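Local structure of thiosulfate sulfurtransferase (Pseudomonas aeruginosa, 1YT8) at residues R321-V326 with M345-A350; Y284-R289 with D315-V320. The protein probably transfers sulfur from thiosulfate to cyanide, as rhodanese-family enzymes do, and is built from four rhodanese-like domains. All blocks are in the same frame, centred on the assembly; numbering follows the deposited sequence.

Contact 1: residues R321-V326 with M345-A350; sequences RGARLV and MGWQVA
Arg-321 meets Trp-347 edge to face in a cation-pi contact: the NH1 corner of the guanidinium lies over the five-membered ring, the two planes 78° apart, with NH1 3.2 Å from CE2 of Trp-347. The end of the guanidinium, NH1 and NH2 together, grips the carbonyl of Met-345, a selenomethionine; NH2 of Arg-321 is 2.9 Å from its O and NH1 3.1 Å, from opposite faces of the carbonyl plane. A bend at chi2 (58°) turns the arginine back over the ring. Met-345 is the first residue to leave the helix, and Gly-346, at the positive phi that favours glycine, is the C-prime residue of the Schellman motif that ends it. Trp-347 offers the arginine a broad face and Leu-325 apolar carbon, CD1 of Leu-325 packing 3.6 Å from CE3 of Trp-347.

Next come the strands. Leu-325 N donates to Gln-348 O (3.0 Å), and Ala-350 N to Leu-325 O (2.8 Å), while a water joins Ala-323 O to Gln-348 N before the strands pair. Alongside, the aliphatic part of Arg-324 lies against the amide of Gln-348, CD to OE1 3.4 Å; the arginine's charge pairs with Glu-278, and OE1 of the glutamine accepts from Arg-281. Small Ala-350 and branched Val-326 face Trp-275 of helix 269-277, whereas Leu-325 and Val-349 face helix 334-344. Parallel strands joined through that helix form a beta-alpha-beta unit of the rhodanese fold.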
loop_
_atom_site.group_PDB
_atom_site.type_symbol
_atom_site.label_atom_id
_atom_site.label_comp_id
_atom_site.label_asym_id
_atom_site.label_seq_id
_atom_site.Cartn_x
_atom_site.Cartn_y
_atom_site.Cartn_z
ATOM N N ARG A 321 0.851 8.826 11.665
ATOM C CA ARG A 321 1.074 10.178 11.170
ATOM C C ARG A 321 1.889 10.903 12.237
ATOM O O ARG A 321 1.535 10.878 13.418
ATOM C CB ARG A 321 -0.268 10.884 10.943
ATOM C CG ARG A 321 -0.161 12.253 10.283
ATOM C CD ARG A 321 0.544 12.189 8.926
ATOM N NE ARG A 321 0.450 13.467 8.226
ATOM C CZ ARG A 321 1.204 13.823 7.191
ATOM N NH1 ARG A 321 2.129 12.997 6.719
ATOM N NH2 ARG A 321 1.025 15.009 6.620
ATOM N N GLY A 322 2.983 11.538 11.825
ATOM C CA GLY A 322 3.830 12.227 12.782
ATOM C C GLY A 322 5.092 11.427 13.069
ATOM O O GLY A 322 6.011 11.919 13.729
ATOM N N ALA A 323 5.135 10.192 12.570
ATOM C CA ALA A 323 6.288 9.311 12.755
ATOM C C ALA A 323 7.500 9.803 11.974
ATOM O O ALA A 323 7.421 10.780 11.231
ATOM C CB ALA A 323 5.947 7.886 12.325
ATOM N N ARG A 324 8.601 9.075 12.131
ATOM C CA ARG A 324 9.892 9.379 11.525
ATOM C C ARG A 324 10.270 8.293 10.511
ATOM O O ARG A 324 10.102 7.112 10.791
ATOM C CB ARG A 324 10.921 9.411 12.660
ATOM C CG ARG A 324 12.029 10.396 12.528
ATOM C CD ARG A 324 12.515 10.842 13.912
ATOM N NE ARG A 324 12.831 9.753 14.843
ATOM C CZ ARG A 324 13.406 9.952 16.030
ATOM N NH1 ARG A 324 13.716 11.185 16.407
ATOM N NH2 ARG A 324 13.681 8.936 16.840
ATOM N N LEU A 325 10.784 8.693 9.346
ATOM C CA LEU A 325 11.194 7.740 8.308
ATOM C C LEU A 325 12.681 7.855 7.948
ATOM O O LEU A 325 13.212 8.954 7.829
ATOM C CB LEU A 325 10.378 7.947 7.025
ATOM C CG LEU A 325 8.941 7.429 6.919
ATOM C CD1 LEU A 325 8.076 8.002 8.016
ATOM C CD2 LEU A 325 8.392 7.806 5.553
ATOM N N VAL A 326 13.344 6.715 7.776
ATOM C CA VAL A 326 14.758 6.688 7.393
ATOM C C VAL A 326 14.844 5.846 6.118
ATOM O O VAL A 326 14.495 4.667 6.122
ATOM C CB VAL A 326 15.636 6.052 8.484
ATOM C CG1 VAL A 326 17.079 5.976 8.007
ATOM C CG2 VAL A 326 15.549 6.871 9.759
HETATM N N MSE A 345 5.216 16.024 1.832
HETATM C CA MSE A 345 3.939 15.524 2.314
HETATM C C MSE A 345 3.901 15.642 3.838
HETATM O O MSE A 345 3.082 15.009 4.507
HETATM C CB MSE A 345 3.715 14.076 1.868
HETATM C CG MSE A 345 3.312 13.963 0.404
HETATM SE SE MSE A 345 2.684 12.182 -0.081
HETATM C CE MSE A 345 4.381 11.299 -0.141
ATOM N N GLY A 346 4.811 16.459 4.369
ATOM C CA GLY A 346 4.872 16.720 5.799
ATOM C C GLY A 346 5.569 15.734 6.715
ATOM O O GLY A 346 5.500 15.884 7.936
ATOM N N TRP A 347 6.243 14.734 6.157
ATOM C CA TRP A 347 6.921 13.749 6.993
ATOM C C TRP A 347 8.310 14.178 7.439
ATOM O O TRP A 347 9.017 14.886 6.715
ATOM C CB TRP A 347 7.071 12.412 6.256
ATOM C CG TRP A 347 5.788 11.702 5.980
ATOM C CD1 TRP A 347 5.035 11.769 4.841
ATOM C CD2 TRP A 347 5.088 10.836 6.877
ATOM N NE1 TRP A 347 3.906 10.996 4.973
ATOM C CE2 TRP A 347 3.912 10.413 6.215
ATOM C CE3 TRP A 347 5.338 10.378 8.180
ATOM C CZ2 TRP A 347 2.984 9.553 6.813
ATOM C CZ3 TRP A 347 4.415 9.522 8.775
ATOM C CH2 TRP A 347 3.251 9.119 8.089
ATOM N N GLN A 348 8.691 13.757 8.643
ATOM C CA GLN A 348 10.038 14.013 9.124
ATOM C C GLN A 348 10.750 12.819 8.508
ATOM O O GLN A 348 10.446 11.664 8.827
ATOM C CB GLN A 348 10.121 13.953 10.649
ATOM C CG GLN A 348 11.557 13.854 11.159
ATOM C CD GLN A 348 11.677 14.108 12.648
ATOM O OE1 GLN A 348 10.778 13.778 13.424
ATOM N NE2 GLN A 348 12.802 14.685 13.057
ATOM N N VAL A 349 11.684 13.090 7.610
ATOM C CA VAL A 349 12.376 12.015 6.927
ATOM C C VAL A 349 13.868 12.273 6.781
ATOM O O VAL A 349 14.310 13.411 6.597
ATOM C CB VAL A 349 11.749 11.795 5.526
ATOM C CG1 VAL A 349 11.812 13.085 4.724
ATOM C CG2 VAL A 349 12.466 10.664 4.792
ATOM N N ALA A 350 14.636 11.196 6.864
ATOM C CA ALA A 350 16.081 11.270 6.736
ATOM C C ALA A 350 16.560 10.208 5.755
ATOM O O ALA A 350 15.893 9.194 5.553
ATOM C CB ALA A 350 16.731 11.044 8.095
HETATM O O HOH W 1 6.354 13.102 10.260
HETATM O O HOH W 2 13.928 13.994 15.774
#

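Contact 2: residues Y284-R289 with D315-V320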
loop_
_atom_site.group_PDB
_atom_site.type_symbol
_atom_site.label_atom_id
_atom_site.label_comp_id
_atom_site.label_asym_id
_atom_site.label_seq_id
_atom_site.Cartn_x
_atom_site.Cartn_y
_atom_site.Cartn_z
ATOM N N TYR A 284 10.598 4.333 11.152
ATOM C CA TYR A 284 10.477 3.295 10.132
ATOM C C TYR A 284 11.747 3.276 9.281
ATOM O O TYR A 284 12.112 4.293 8.697
ATOM C CB TYR A 284 9.291 3.586 9.201
ATOM C CG TYR A 284 7.922 3.647 9.846
ATOM C CD1 TYR A 284 7.253 2.483 10.230
ATOM C CD2 TYR A 284 7.270 4.868 10.018
ATOM C CE1 TYR A 284 5.959 2.535 10.763
ATOM C CE2 TYR A 284 5.980 4.931 10.550
ATOM C CZ TYR A 284 5.334 3.763 10.918
ATOM O OH TYR A 284 4.068 3.828 11.442
ATOM N N LEU A 285 12.410 2.126 9.208
ATOM C CA LEU A 285 13.619 1.979 8.394
ATOM C C LEU A 285 13.157 1.334 7.087
ATOM O O LEU A 285 12.791 0.159 7.068
ATOM C CB LEU A 285 14.628 1.073 9.104
ATOM C CG LEU A 285 15.957 0.824 8.384
ATOM C CD1 LEU A 285 16.669 2.156 8.124
ATOM C CD2 LEU A 285 16.825 -0.091 9.235
ATOM N N LEU A 286 13.191 2.100 6.000
ATOM C CA LEU A 286 12.697 1.629 4.702
ATOM C C LEU A 286 13.691 1.620 3.533
ATOM O O LEU A 286 14.384 2.602 3.292
ATOM C CB LEU A 286 11.489 2.478 4.317
ATOM C CG LEU A 286 10.490 2.735 5.450
ATOM C CD1 LEU A 286 9.491 3.793 5.013
ATOM C CD2 LEU A 286 9.783 1.444 5.828
ATOM N N ASP A 287 13.718 0.506 2.800
ATOM C CA ASP A 287 14.596 0.305 1.638
ATOM C C ASP A 287 13.785 0.606 0.367
ATOM O O ASP A 287 12.856 -0.132 0.036
ATOM C CB ASP A 287 15.074 -1.154 1.613
ATOM C CG ASP A 287 16.196 -1.402 0.610
ATOM O OD1 ASP A 287 16.104 -0.929 -0.543
ATOM O OD2 ASP A 287 17.170 -2.097 0.978
ATOM N N VAL A 288 14.143 1.675 -0.344
ATOM C CA VAL A 288 13.408 2.078 -1.547
ATOM C C VAL A 288 13.863 1.490 -2.889
ATOM O O VAL A 288 13.371 1.894 -3.952
ATOM C CB VAL A 288 13.381 3.623 -1.674
ATOM C CG1 VAL A 288 12.682 4.233 -0.461
ATOM C CG2 VAL A 288 14.800 4.174 -1.809
ATOM N N ARG A 289 14.790 0.540 -2.853
ATOM C CA ARG A 289 15.278 -0.085 -4.081
ATOM C C ARG A 289 14.261 -1.115 -4.582
ATOM O O ARG A 289 13.201 -1.289 -3.979
ATOM C CB ARG A 289 16.624 -0.766 -3.818
ATOM C CG ARG A 289 17.688 0.160 -3.246
ATOM C CD ARG A 289 18.916 -0.635 -2.840
ATOM N NE ARG A 289 18.576 -1.622 -1.819
ATOM C CZ ARG A 289 19.274 -2.724 -1.580
ATOM N NH1 ARG A 289 20.367 -2.987 -2.289
ATOM N NH2 ARG A 289 18.870 -3.571 -0.643
ATOM N N ASP A 315 0.505 5.448 3.469
ATOM C CA ASP A 315 -0.275 5.011 4.624
ATOM C C ASP A 315 -0.297 3.500 4.881
ATOM O O ASP A 315 -0.695 3.062 5.964
ATOM C CB ASP A 315 -1.706 5.541 4.506
ATOM C CG ASP A 315 -2.398 5.067 3.249
ATOM O OD1 ASP A 315 -1.952 5.445 2.144
ATOM O OD2 ASP A 315 -3.385 4.310 3.371
ATOM N N HIS A 316 0.122 2.703 3.901
ATOM C CA HIS A 316 0.154 1.253 4.076
ATOM C C HIS A 316 1.356 0.844 4.923
ATOM O O HIS A 316 1.373 -0.238 5.509
ATOM C CB HIS A 316 0.259 0.529 2.726
ATOM C CG HIS A 316 -1.001 0.552 1.916
ATOM N ND1 HIS A 316 -1.177 -0.238 0.800
ATOM C CD2 HIS A 316 -2.141 1.271 2.050
ATOM C CE1 HIS A 316 -2.369 -0.007 0.281
ATOM N NE2 HIS A 316 -2.974 0.905 1.020
ATOM N N VAL A 317 2.358 1.719 4.975
ATOM C CA VAL A 317 3.593 1.459 5.710
ATOM C C VAL A 317 3.748 2.382 6.918
ATOM O O VAL A 317 3.875 1.923 8.054
ATOM C CB VAL A 317 4.812 1.639 4.776
ATOM C CG1 VAL A 317 6.103 1.319 5.516
ATOM C CG2 VAL A 317 4.653 0.745 3.547
ATOM N N ALA A 318 3.754 3.684 6.660
ATOM C CA ALA A 318 3.879 4.679 7.721
ATOM C C ALA A 318 2.475 5.109 8.120
ATOM O O ALA A 318 2.004 6.182 7.741
ATOM C CB ALA A 318 4.685 5.873 7.225
ATOM N N SER A 319 1.810 4.253 8.888
ATOM C CA SER A 319 0.448 4.498 9.330
ATOM C C SER A 319 0.351 5.447 10.518
ATOM O O SER A 319 -0.725 5.965 10.823
ATOM C CB SER A 319 -0.225 3.161 9.655
ATOM O OG SER A 319 -0.182 2.313 8.515
ATOM N N VAL A 320 1.471 5.668 11.195
ATOM C CA VAL A 320 1.500 6.581 12.327
ATOM C C VAL A 320 1.855 7.962 11.786
ATOM O O VAL A 320 3.011 8.233 11.466
ATOM C CB VAL A 320 2.563 6.161 13.366
ATOM C CG1 VAL A 320 2.651 7.207 14.472
ATOM C CG2 VAL A 320 2.209 4.795 13.950
#
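Tyr-284 reaches from its strand to the 315-320 segment, and its ring accounts for most of the contact. With CG beside the backbone N (chi1 -61°), the CB bond sets out toward that segment, and the ring continues away from the sheet. CD2 meets the segment first, 3.9 Å from CB of Ala-318. CE2 lies 3.5 Å from CA of Ala-318, which sits over one ring face in a CH-pi contact; a methyl side chain lets the backbone come this close. On the opposite flank, but from the same side of the ring plane, CE1 approaches the carbonyl O of Val-317 at 3.5 Å. Past CZ, Val-320 N donates to OH over 3.2 Å at 150°, with the nitrogen near the ring plane, and CG2 of Val-320 packs 3.3 Å from the same oxygen. The hydroxyl is also hydrogen-bonded to the carbonyl of Arg-58.

Two residues along the strand, Leu-286 meets Val-317 tip to tip, CD2 to CG1 3.7 Å, adding an apolar patch beside the ring. Within the 315-320 segment, OG of Ser-319 donates to Asp-315 O at 2.7 Å, and Arg-58 bonds to both of these oxygens, which probably fixes the segment. The contact packs strand 283-287 of the parallel rhodanese sheet against helix 314-317 and the loop after it, and Arg-58, within the first rhodanese-like domain, links it to another repeat. Tyrosine suits this buried place: its ring supplies apolar surface, while its phenol oxygen takes up a backbone N-H and bonds a carbonyl, satisfying polar groups of two chain segments.

From the N terminus, strand 283-287 comes first; the chain then runs through helix 291-296, edge strand 303-304 and helix 307-312 before residues 315-320 return to it, closing the loop of contact 2. Contact 1 opens directly afterwards at Arg-321 and closes across helix 334-344 at 345-350. The two loops therefore follow in series, neither enclosing nor crossing the other. They meet in one parallel sheet, where Tyr-284 pairs through its backbone with Arg-324 and Val-326. Trp-347 also packs against the carbonyls of Ala-318 and Val-320, so the connection entering strand 324-328 is held between the tyrosine and the tryptophan, tying three strands together.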